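Local coordinates for protein deoxyribose-phosphate aldolase (Toxoplasma gondii, PDB 4EIV) that belongs to the deoxyribose-phosphate aldolase family and folds as a closed barrel of eight parallel strands wrapped in helices, at residues Ile117-Asp122 and Ser142-Val147; Arg124-Asn129 and Ser169-Ala174. One frame throughout, in Å; residues are numbered along the deposited sequence.

The contacts are joined through the chain that leaves strand 116-120, the fourth of the barrel. In contact 1 this strand packs against helix 130-148, the helix that follows it round the outside; in contact 2 the short helix 124-128, inserted between that strand and that helix, meets helix 165-178, which follows strand 152-156. Along the chain the segments alternate, 117-122, 124-129, 142-147 and 169-174, so the two contacts interlock. Their centres lie about 15 Å apart and they touch directly, Ile121 CD1 resting 4.0 Å from Ala171 CB. Contact 1 thus fastens one beta-alpha unit to itself, and contact 2 carries that unit over to the next one round the barrel.

Contact 1: residues Ile117-Asp122 and Ser142-Val147; sequences IECLID and SEVKKV
A strand of a closed parallel barrel packs here against the helix that follows it, with Ile117 and Cys119 of strand 116-120 meeting Val144 of helix 130-148. The two strand residues, two apart in sequence, both turn outward from the barrel, and Val144 comes down between them with one methyl for each. Its CG1 approaches Ile117 CG2 at 4.3 Å, while CG2, the other branch, lies 4.3 Å from Cys119 SG. Cys119 swings SG opposite its own amide nitrogen (chi1 -179°), which brings the sulfur to the valine methyl. No hydrogen bond crosses the contact, and the touch is apolar throughout; the backbones stay well apart, the closest CA atoms being those of Cys119 and Val144 at 8.2 Å.

All three side chains are buried, and neighbouring elements complete their surroundings. Val102 of helix 99-111 touches both Cys119 and Val144, and Leu153 of strand 152-156 reaches both Ile117 and Val144. Glu118, between the two outward residues, points to the inside of the barrel, where in the conformer described its OE1 forms salt bridges with Lys154 and Lys235.

On the outer side of the helix, Lys146 NZ donates to Glu143 OE1 at 2.8 Å in a salt bridge. The ammonium arrives on the syn side of the carboxylate, 24° out of its plane, and joins positions three apart on the helix. Val144 thus faces the strand while this charged pair lies away from it. Such a division, with outward strand residues fitted under a following helix, is characteristic of the beta-alpha unit of the TIM barrel, the fold of this aldolase family.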
ATOM      1  N   ILE A 117      -1.113  22.507   4.405  1.00 27.35           N
ATOM      2  CA  ILE A 117      -1.627  23.342   5.480  1.00 27.05           C
ATOM      3  C   ILE A 117      -2.537  22.489   6.371  1.00 25.90           C
ATOM      4  O   ILE A 117      -3.345  21.721   5.866  1.00 26.54           O
ATOM      5  CB  ILE A 117      -2.433  24.544   4.929  1.00 27.45           C
ATOM      6  CG1 ILE A 117      -1.537  25.487   4.124  1.00 29.85           C
ATOM      7  CG2 ILE A 117      -3.116  25.323   6.068  1.00 27.24           C
ATOM      8  CD1 ILE A 117      -0.336  26.066   4.900  1.00 29.64           C
ATOM      9  N   GLU A 118      -2.376  22.630   7.681  0.50 24.90           N
ATOM     10  CA  GLU A 118      -3.203  21.926   8.672  0.50 24.03           C
ATOM     11  C   GLU A 118      -3.932  22.980   9.500  0.50 23.35           C
ATOM     12  O   GLU A 118      -3.326  23.635  10.354  0.50 23.26           O
ATOM     13  CB  GLU A 118      -2.323  21.005   9.502  0.50 24.26           C
ATOM     14  CG  GLU A 118      -1.685  19.928   8.598  0.50 24.07           C
ATOM     15  CD  GLU A 118      -0.736  18.960   9.283  0.50 24.79           C
ATOM     16  OE1 GLU A 118      -0.558  17.860   8.722  0.50 25.65           O
ATOM     17  OE2 GLU A 118      -0.155  19.269  10.346  0.50 25.73           O
ATOM     18  N   CYS A 119      -5.243  23.114   9.267  1.00 23.43           N
ATOM     19  CA  CYS A 119      -6.030  24.193   9.845  1.00 23.71           C
ATOM     20  C   CYS A 119      -6.937  23.716  10.987  1.00 23.49           C
ATOM     21  O   CYS A 119      -7.844  22.922  10.765  1.00 23.84           O
ATOM     22  CB  CYS A 119      -6.860  24.818   8.725  1.00 24.72           C
ATOM     23  SG  CYS A 119      -7.896  26.204   9.262  1.00 26.00           S
ATOM     24  N   LEU A 120      -6.735  24.264  12.173  1.00 23.72           N
ATOM     25  CA  LEU A 120      -7.584  23.944  13.310  1.00 23.53           C
ATOM     26  C   LEU A 120      -8.866  24.766  13.217  1.00 23.60           C
ATOM     27  O   LEU A 120      -8.826  25.932  12.865  1.00 25.09           O
ATOM     28  CB  LEU A 120      -6.839  24.219  14.614  1.00 24.30           C
ATOM     29  CG  LEU A 120      -7.492  23.910  15.961  1.00 25.12           C
ATOM     30  CD1 LEU A 120      -7.878  22.418  16.060  1.00 24.94           C
ATOM     31  CD2 LEU A 120      -6.591  24.300  17.114  1.00 27.36           C
ATOM     32  N   ILE A 121      -9.991  24.132  13.514  1.00 23.03           N
ATOM     33  CA  ILE A 121     -11.268  24.810  13.564  1.00 23.36           C
ATOM     34  C   ILE A 121     -11.508  25.473  14.925  1.00 22.59           C
ATOM     35  O   ILE A 121     -10.862  25.132  15.923  1.00 22.90           O
ATOM     36  CB  ILE A 121     -12.455  23.839  13.241  1.00 23.17           C
ATOM     37  CG1 ILE A 121     -12.609  22.746  14.304  1.00 23.69           C
ATOM     38  CG2 ILE A 121     -12.292  23.239  11.850  1.00 26.28           C
ATOM     39  CD1 ILE A 121     -13.955  21.981  14.226  1.00 26.12           C
ATOM     40  N   ASP A 122     -12.520  26.341  14.985  1.00 23.39           N
ATOM     41  CA  ASP A 122     -12.957  26.937  16.253  1.00 23.70           C
ATOM     42  C   ASP A 122     -13.921  25.912  16.847  1.00 23.35           C
ATOM     43  O   ASP A 122     -15.143  26.042  16.808  1.00 23.41           O
ATOM     44  CB  ASP A 122     -13.629  28.298  16.002  1.00 23.64           C
ATOM     45  CG  ASP A 122     -13.769  29.137  17.275  1.00 24.39           C
ATOM     46  OD1 ASP A 122     -13.545  28.613  18.403  1.00 25.18           O
ATOM     47  OD2 ASP A 122     -14.102  30.342  17.141  1.00 25.17           O
ATOM     48  N   SER A 142     -13.374  27.172   3.627  0.60 27.27           N
ATOM     49  CA  SER A 142     -13.464  27.610   2.227  0.60 27.69           C
ATOM     50  C   SER A 142     -12.544  28.795   1.892  0.60 29.22           C
ATOM     51  O   SER A 142     -12.009  28.871   0.781  0.60 30.56           O
ATOM     52  CB  SER A 142     -14.915  27.912   1.823  0.60 28.14           C
ATOM     53  OG  SER A 142     -15.481  28.978   2.566  0.60 26.81           O
ATOM     54  N   GLU A 143     -12.396  29.729   2.827  1.00 29.29           N
ATOM     55  CA  GLU A 143     -11.485  30.848   2.658  1.00 30.66           C
ATOM     56  C   GLU A 143     -10.027  30.423   2.638  1.00 29.78           C
ATOM     57  O   GLU A 143      -9.249  30.897   1.817  1.00 31.71           O
ATOM     58  CB  GLU A 143     -11.756  31.916   3.718  1.00 31.66           C
ATOM     59  CG  GLU A 143     -13.063  32.665   3.436  1.00 35.05           C
ATOM     60  CD  GLU A 143     -13.012  33.453   2.155  1.00 38.86           C
ATOM     61  OE1 GLU A 143     -13.949  33.314   1.331  1.00 44.49           O
ATOM     62  OE2 GLU A 143     -12.002  34.171   1.953  1.00 43.46           O
ATOM     63  N   VAL A 144      -9.661  29.513   3.540  1.00 28.16           N
ATOM     64  CA  VAL A 144      -8.290  29.011   3.554  1.00 28.79           C
ATOM     65  C   VAL A 144      -8.017  28.196   2.285  1.00 29.04           C
ATOM     66  O   VAL A 144      -6.929  28.294   1.684  1.00 29.53           O
ATOM     67  CB  VAL A 144      -8.001  28.208   4.852  1.00 27.64           C
ATOM     68  CG1 VAL A 144      -6.618  27.521   4.789  1.00 29.21           C
ATOM     69  CG2 VAL A 144      -8.066  29.142   6.061  1.00 29.55           C
ATOM     70  N   LYS A 145      -8.978  27.374   1.873  1.00 29.31           N
ATOM     71  CA  LYS A 145      -8.782  26.571   0.636  1.00 30.71           C
ATOM     72  C   LYS A 145      -8.509  27.437  -0.589  1.00 32.43           C
ATOM     73  O   LYS A 145      -7.759  27.032  -1.462  1.00 33.18           O
ATOM     74  CB  LYS A 145      -9.971  25.637   0.371  1.00 30.53           C
ATOM     75  CG  LYS A 145      -9.798  24.641  -0.795  1.00 32.21           C
ATOM     76  CD  LYS A 145      -8.522  23.785  -0.763  1.00 34.00           C
ATOM     77  CE  LYS A 145      -8.366  22.906  -2.027  1.00 35.78           C
ATOM     78  NZ  LYS A 145      -7.072  22.100  -2.073  1.00 35.96           N
ATOM     79  N   LYS A 146      -9.102  28.626  -0.641  1.00 33.84           N
ATOM     80  CA  LYS A 146      -8.870  29.546  -1.759  1.00 36.14           C
ATOM     81  C   LYS A 146      -7.399  29.924  -1.896  1.00 36.78           C
ATOM     82  O   LYS A 146      -6.901  30.073  -3.014  1.00 39.55           O
ATOM     83  CB  LYS A 146      -9.686  30.833  -1.591  1.00 38.55           C
ATOM     84  CG  LYS A 146     -11.179  30.702  -1.863  1.00 41.25           C
ATOM     85  CD  LYS A 146     -11.873  32.055  -1.683  1.00 46.00           C
ATOM     86  CE  LYS A 146     -13.382  31.947  -1.844  1.00 48.31           C
ATOM     87  NZ  LYS A 146     -14.058  33.242  -1.508  1.00 50.99           N
ATOM     88  N   VAL A 147      -6.715  30.101  -0.767  1.00 35.07           N
ATOM     89  CA  VAL A 147      -5.307  30.491  -0.802  1.00 36.06           C
ATOM     90  C   VAL A 147      -4.356  29.316  -0.929  1.00 36.02           C
ATOM     91  O   VAL A 147      -3.248  29.475  -1.422  1.00 37.66           O
ATOM     92  CB  VAL A 147      -4.908  31.418   0.400  1.00 36.10           C
ATOM     93  CG1 VAL A 147      -5.803  32.688   0.414  1.00 37.68           C
ATOM     94  CG2 VAL A 147      -4.968  30.717   1.710  1.00 35.37           C
TER

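Contact 2: residues Arg124-Asn129 and Ser169-Ala174; sequences RRMNEN and SRAAVA
Met126 reaches across to helix 165-178 with its terminal methyl, which settles at the base of the Arg170 side chain and beside the backbone of Ala171. CE lies 3.9 Å from Arg170 CB and equally 3.9 Å from Ala171 N, with Ala171 CB a little farther off at 4.4 Å. The methionine chain is bent at both chi2 (-62°) and chi3 (-69°), and its long axis runs obliquely to that of Arg170. The arginine offers only its first side-chain carbon to this methyl: beyond CB it extends from CG to NE and leads away, its guanidinium engaging Glu134 through NH1 and Asp166 through NE in salt bridges.

In this TIM barrel, helix 124-128 is a short extra turn in the loop after the fourth strand, and the contact joins it to the helix following the fifth. Met126 is buried there, touching Ile167 and Gln163 as well, and Ile137 of helix 130-148 packs on Ala171.

In one of the two deposited conformers of Glu128, Arg125 NH2 donates to Glu128 OE2 at 3.0 Å in a salt bridge. NH2 lies nearly on the line of the C-O bond, the oxygen sits 19° out of the guanidinium plane, and the N-H bond is not straight. Arg125 NE turns to Asp122. Asn129 is the N-cap of helix 130-148, its OD1 accepting from Asp132 N.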
ATOM      1  N   ARG A 124     -14.675  25.164  19.831  1.00 24.49           N
ATOM      2  CA  ARG A 124     -15.511  25.595  20.953  1.00 25.31           C
ATOM      3  C   ARG A 124     -16.891  26.032  20.499  1.00 25.83           C
ATOM      4  O   ARG A 124     -17.890  25.882  21.224  1.00 27.24           O
ATOM      5  CB  ARG A 124     -14.824  26.732  21.713  1.00 25.22           C
ATOM      6  CG  ARG A 124     -13.650  26.288  22.541  1.00 26.40           C
ATOM      7  CD  ARG A 124     -12.995  27.481  23.234  1.00 26.84           C
ATOM      8  NE  ARG A 124     -11.874  27.073  24.049  1.00 26.84           N
ATOM      9  CZ  ARG A 124     -10.637  26.869  23.616  1.00 26.08           C
ATOM     10  NH1 ARG A 124     -10.326  27.075  22.340  1.00 27.45           N
ATOM     11  NH2 ARG A 124      -9.709  26.479  24.485  1.00 29.26           N
ATOM     12  N   ARG A 125     -16.979  26.589  19.291  1.00 25.64           N
ATOM     13  CA  ARG A 125     -18.249  27.092  18.814  1.00 26.55           C
ATOM     14  C   ARG A 125     -19.332  26.032  18.707  1.00 26.75           C
ATOM     15  O   ARG A 125     -20.514  26.314  18.882  1.00 28.07           O
ATOM     16  CB  ARG A 125     -18.052  27.777  17.473  1.00 25.41           C
ATOM     17  CG  ARG A 125     -17.116  28.974  17.487  1.00 25.36           C
ATOM     18  CD  ARG A 125     -17.722  30.165  18.187  1.00 26.29           C
ATOM     19  NE  ARG A 125     -16.797  31.296  18.185  1.00 26.26           N
ATOM     20  CZ  ARG A 125     -17.134  32.520  18.569  1.00 26.63           C
ATOM     21  NH1 ARG A 125     -16.249  33.509  18.541  1.00 27.93           N
ATOM     22  NH2 ARG A 125     -18.376  32.758  18.961  1.00 28.49           N
ATOM     23  N   MET A 126     -18.915  24.798  18.444  1.00 30.21           N
ATOM     24  CA  MET A 126     -19.844  23.672  18.360  1.00 30.96           C
ATOM     25  C   MET A 126     -20.546  23.394  19.690  1.00 32.39           C
ATOM     26  O   MET A 126     -21.670  22.866  19.717  1.00 33.36           O
ATOM     27  CB  MET A 126     -19.098  22.415  17.905  1.00 30.88           C
ATOM     28  CG  MET A 126     -18.444  22.521  16.544  1.00 29.96           C
ATOM     29  SD  MET A 126     -19.574  22.788  15.166  1.00 33.63           S
ATOM     30  CE  MET A 126     -20.356  21.186  15.188  1.00 30.30           C
ATOM     31  N   ASN A 127     -19.897  23.740  20.791  1.00 31.71           N
ATOM     32  CA  ASN A 127     -20.485  23.551  22.105  1.00 34.04           C
ATOM     33  C   ASN A 127     -21.568  24.584  22.419  1.00 35.39           C
ATOM     34  O   ASN A 127     -22.483  24.302  23.200  1.00 37.52           O
ATOM     35  CB  ASN A 127     -19.419  23.657  23.205  1.00 34.51           C
ATOM     36  CG  ASN A 127     -18.339  22.597  23.107  1.00 35.65           C
ATOM     37  OD1 ASN A 127     -18.570  21.480  22.641  1.00 36.21           O
ATOM     38  ND2 ASN A 127     -17.132  22.944  23.592  1.00 38.94           N
ATOM     39  N   GLU A 128     -21.467  25.786  21.851  0.50 34.47           N
ATOM     40  CA  GLU A 128     -22.456  26.829  22.157  0.50 36.01           C
ATOM     41  C   GLU A 128     -23.663  26.814  21.208  0.50 35.39           C
ATOM     42  O   GLU A 128     -24.795  27.008  21.656  0.50 36.26           O
ATOM     43  CB  GLU A 128     -21.817  28.228  22.249  0.50 36.74           C
ATOM     44  CG  GLU A 128     -21.374  28.865  20.952  0.50 37.55           C
ATOM     45  CD  GLU A 128     -20.977  30.339  21.119  0.50 40.53           C
ATOM     46  OE1 GLU A 128     -21.220  30.907  22.211  0.50 43.88           O
ATOM     47  OE2 GLU A 128     -20.436  30.934  20.153  0.50 39.94           O
ATOM     48  N   ASN A 129     -23.435  26.603  19.914  1.00 33.40           N
ATOM     49  CA  ASN A 129     -24.549  26.528  18.948  1.00 32.86           C
ATOM     50  C   ASN A 129     -24.044  25.752  17.743  1.00 30.77           C
ATOM     51  O   ASN A 129     -23.078  26.163  17.092  1.00 29.92           O
ATOM     52  CB  ASN A 129     -25.061  27.923  18.579  1.00 33.17           C
ATOM     53  CG  ASN A 129     -26.251  27.878  17.624  1.00 32.28           C
ATOM     54  OD1 ASN A 129     -26.110  27.456  16.470  1.00 32.62           O
ATOM     55  ND2 ASN A 129     -27.430  28.307  18.099  1.00 32.69           N
ATOM     56  N   SER A 169     -19.267  14.456  14.262  1.00 30.58           N
ATOM     57  CA  SER A 169     -19.816  14.161  12.953  1.00 30.10           C
ATOM     58  C   SER A 169     -20.162  15.431  12.207  1.00 29.37           C
ATOM     59  O   SER A 169     -19.851  15.562  11.020  1.00 29.24           O
ATOM     60  CB  SER A 169     -21.053  13.269  13.080  1.00 31.33           C
ATOM     61  OG  SER A 169     -20.718  12.024  13.672  1.00 32.98           O
ATOM     62  N   ARG A 170     -20.816  16.378  12.886  1.00 28.59           N
ATOM     63  CA  ARG A 170     -21.192  17.628  12.210  1.00 29.12           C
ATOM     64  C   ARG A 170     -19.987  18.492  11.841  1.00 27.34           C
ATOM     65  O   ARG A 170     -19.987  19.143  10.797  1.00 26.55           O
ATOM     66  CB  ARG A 170     -22.177  18.422  13.050  1.00 30.89           C
ATOM     67  CG  ARG A 170     -23.534  17.756  13.093  1.00 35.92           C
ATOM     68  CD  ARG A 170     -24.493  18.499  13.978  1.00 42.91           C
ATOM     69  NE  ARG A 170     -25.839  17.949  13.852  1.00 47.96           N
ATOM     70  CZ  ARG A 170     -26.765  18.374  12.992  1.00 50.98           C
ATOM     71  NH1 ARG A 170     -26.524  19.390  12.159  1.00 51.41           N
ATOM     72  NH2 ARG A 170     -27.947  17.769  12.962  1.00 53.13           N
ATOM     73  N   ALA A 171     -18.964  18.510  12.676  1.00 26.77           N
ATOM     74  CA  ALA A 171     -17.746  19.266  12.360  1.00 26.20           C
ATOM     75  C   ALA A 171     -17.080  18.659  11.112  1.00 25.12           C
ATOM     76  O   ALA A 171     -16.646  19.384  10.220  1.00 25.27           O
ATOM     77  CB  ALA A 171     -16.794  19.240  13.541  1.00 25.87           C
ATOM     78  N   ALA A 172     -17.035  17.324  11.047  1.00 25.10           N
ATOM     79  CA  ALA A 172     -16.479  16.616   9.897  1.00 24.97           C
ATOM     80  C   ALA A 172     -17.207  16.998   8.610  1.00 25.75           C
ATOM     81  O   ALA A 172     -16.579  17.343   7.612  1.00 25.83           O
ATOM     82  CB  ALA A 172     -16.530  15.110  10.130  1.00 25.53           C
ATOM     83  N   VAL A 173     -18.545  16.937   8.642  1.00 25.77           N
ATOM     84  CA  VAL A 173     -19.326  17.261   7.439  1.00 26.46           C
ATOM     85  C   VAL A 173     -19.127  18.712   7.044  1.00 26.48           C
ATOM     86  O   VAL A 173     -18.972  19.009   5.864  1.00 26.65           O
ATOM     87  CB  VAL A 173     -20.817  16.913   7.626  1.00 28.37           C
ATOM     88  CG1 VAL A 173     -21.660  17.437   6.463  1.00 29.92           C
ATOM     89  CG2 VAL A 173     -20.981  15.395   7.830  1.00 30.59           C
ATOM     90  N   ALA A 174     -19.140  19.620   8.008  1.00 26.09           N
ATOM     91  CA  ALA A 174     -18.935  21.038   7.692  1.00 25.70           C
ATOM     92  C   ALA A 174     -17.552  21.280   7.065  1.00 25.39           C
ATOM     93  O   ALA A 174     -17.418  22.061   6.146  1.00 25.46           O
ATOM     94  CB  ALA A 174     -19.127  21.917   8.938  1.00 27.11           C
TER